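Long-range contact in Tol-Pal system protein TolB (Acinetobacter baumannii, PDB 7MX5), which is a periplasmic component of the Tol-Pal system, which probably acts in outer membrane invagination during cell division and in keeping that membrane intact: residues A[353-358]-A[395-400]. Sequence-based numbering, arbitrary orientation.
Sequences FSPNGQ and PAWAPK
Ser354 and Pro355 lie side by side over one face of the Trp397 indole. Ser354 CB sits 3.4 Å from the centroid of the six-membered ring of Trp397, only 3° off its normal. Pro355 CD lies over the five-membered ring of Trp397, 3.7 Å from its centroid. Both are CH-pi contacts, and the proline ring crosses the indole at about a right angle. Pro355 CG reaches past the indole to Ala398 O, at 3.3 Å. Lys400, the poorly ordered C-terminal residue, lays its aliphatic chain slantwise against the proline, with Lys400 CD 3.6 Å from Pro355 CG. No hydrogen bond joins the two segments.

The contact lies in the WD40-like beta-propeller. The strand containing Trp397, the last of the chain, pairs with strand 135-141 and completes its blade with 150-156 and 163-168, the velcro closure of beta-propellers. Residues 354-358 form the loop between strands 352-353 and 359-366 of the neighbouring sheet, with a type I turn from Ser354 to Gly357. Trp397 also touches Met359 and Val361 of that sheet.

Ser354 OG lies between the backbone N and the carbonyl carbon (chi1 68°), which turns it from the indole into its own loop. There it donates to Asn356 OD1 at 2.6 Å. Gln358 N reaches Asn356 OD1 at 2.8 Å from the opposite face of the amide, closing an Asx turn. Asn356 ND2 also bonds to Pro129 O.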
loop_
_atom_site.group_PDB
_atom_site.type_symbol
_atom_site.label_atom_id
_atom_site.label_comp_id
_atom_site.label_asym_id
_atom_site.label_seq_id
_atom_site.Cartn_x
_atom_site.Cartn_y
_atom_site.Cartn_z
ATOM N N PHE A 353 1.829 -1.824 4.537
ATOM C CA PHE A 353 0.590 -2.585 4.570
ATOM C C PHE A 353 -0.510 -1.869 3.796
ATOM O O PHE A 353 -0.591 -0.637 3.782
ATOM C CB PHE A 353 0.134 -2.800 6.013
ATOM C CG PHE A 353 0.540 -4.126 6.592
ATOM C CD1 PHE A 353 0.062 -5.309 6.054
ATOM C CD2 PHE A 353 1.388 -4.186 7.685
ATOM C CE1 PHE A 353 0.430 -6.530 6.592
ATOM C CE2 PHE A 353 1.758 -5.401 8.228
ATOM C CZ PHE A 353 1.279 -6.575 7.680
ATOM N N SER A 354 -1.364 -2.657 3.152
ATOM C CA SER A 354 -2.573 -2.099 2.573
ATOM C C SER A 354 -3.600 -1.845 3.677
ATOM O O SER A 354 -3.555 -2.485 4.730
ATOM C CB SER A 354 -3.151 -3.045 1.526
ATOM O OG SER A 354 -3.637 -4.236 2.121
ATOM N N PRO A 355 -4.523 -0.901 3.467
ATOM C CA PRO A 355 -5.501 -0.579 4.521
ATOM C C PRO A 355 -6.256 -1.780 5.075
ATOM O O PRO A 355 -6.584 -1.786 6.268
ATOM C CB PRO A 355 -6.449 0.405 3.826
ATOM C CG PRO A 355 -5.629 1.042 2.763
ATOM C CD PRO A 355 -4.562 0.064 2.353
ATOM N N ASN A 356 -6.539 -2.794 4.260
ATOM C CA ASN A 356 -7.253 -3.969 4.745
ATOM C C ASN A 356 -6.333 -5.007 5.376
ATOM O O ASN A 356 -6.823 -6.014 5.895
ATOM C CB ASN A 356 -8.070 -4.610 3.613
ATOM C CG ASN A 356 -7.211 -5.102 2.457
ATOM O OD1 ASN A 356 -5.994 -5.241 2.571
ATOM N ND2 ASN A 356 -7.855 -5.370 1.327
ATOM N N GLY A 357 -5.019 -4.790 5.339
ATOM C CA GLY A 357 -4.091 -5.730 5.930
ATOM C C GLY A 357 -3.935 -7.035 5.187
ATOM O O GLY A 357 -3.255 -7.935 5.687
ATOM N N GLN A 358 -4.547 -7.171 4.010
ATOM C CA GLN A 358 -4.417 -8.382 3.215
ATOM C C GLN A 358 -3.291 -8.305 2.194
ATOM O O GLN A 358 -2.847 -9.348 1.702
ATOM C CB GLN A 358 -5.734 -8.685 2.493
ATOM C CG GLN A 358 -6.942 -8.766 3.412
ATOM C CD GLN A 358 -6.696 -9.650 4.618
ATOM O OE1 GLN A 358 -6.775 -9.198 5.760
ATOM N NE2 GLN A 358 -6.398 -10.922 4.370
ATOM N N PRO A 395 7.855 2.636 -1.132
ATOM C CA PRO A 395 6.410 2.796 -1.310
ATOM C C PRO A 395 5.709 3.056 0.015
ATOM O O PRO A 395 6.196 2.710 1.093
ATOM C CB PRO A 395 5.980 1.453 -1.907
ATOM C CG PRO A 395 6.954 0.483 -1.340
ATOM C CD PRO A 395 8.265 1.223 -1.216
ATOM N N ALA A 396 4.538 3.682 -0.087
ATOM C CA ALA A 396 3.723 3.979 1.090
ATOM C C ALA A 396 2.258 3.924 0.680
ATOM O O ALA A 396 1.773 4.825 -0.011
ATOM C CB ALA A 396 4.080 5.341 1.679
ATOM N N TRP A 397 1.565 2.870 1.102
ATOM C CA TRP A 397 0.149 2.722 0.793
ATOM C C TRP A 397 -0.669 3.726 1.594
ATOM O O TRP A 397 -0.540 3.810 2.819
ATOM C CB TRP A 397 -0.310 1.297 1.100
ATOM C CG TRP A 397 -1.400 0.790 0.204
ATOM C CD1 TRP A 397 -2.563 1.430 -0.119
ATOM C CD2 TRP A 397 -1.434 -0.471 -0.477
ATOM N NE1 TRP A 397 -3.315 0.646 -0.961
ATOM C CE2 TRP A 397 -2.645 -0.526 -1.196
ATOM C CE3 TRP A 397 -0.557 -1.557 -0.550
ATOM C CZ2 TRP A 397 -3.000 -1.623 -1.978
ATOM C CZ3 TRP A 397 -0.911 -2.647 -1.326
ATOM C CH2 TRP A 397 -2.123 -2.670 -2.030
ATOM N N ALA A 398 -1.511 4.490 0.902
ATOM C CA ALA A 398 -2.335 5.482 1.576
ATOM C C ALA A 398 -3.344 4.793 2.493
ATOM O O ALA A 398 -3.967 3.802 2.100
ATOM C CB ALA A 398 -3.065 6.360 0.561
ATOM N N PRO A 399 -3.529 5.290 3.709
ATOM C CA PRO A 399 -4.438 4.648 4.662
ATOM C C PRO A 399 -5.894 4.950 4.323
ATOM O O PRO A 399 -6.209 5.678 3.382
ATOM C CB PRO A 399 -4.031 5.278 5.996
ATOM C CG PRO A 399 -3.565 6.641 5.615
ATOM C CD PRO A 399 -2.860 6.465 4.294
ATOM N N LYS A 400 -6.786 4.372 5.119
ATOM C CA LYS A 400 -8.220 4.580 4.956
ATOM C C LYS A 400 -8.818 5.201 6.214
ATOM O O LYS A 400 -8.145 5.324 7.238
ATOM C CB LYS A 400 -8.923 3.261 4.632
ATOM C CG LYS A 400 -9.524 3.200 3.236
ATOM C CD LYS A 400 -8.444 3.259 2.167
ATOM C CE LYS A 400 -9.027 3.040 0.781
ATOM N NZ LYS A 400 -10.066 1.973 0.778
ATOM O OXT LYS A 400 -9.984 5.594 6.236
#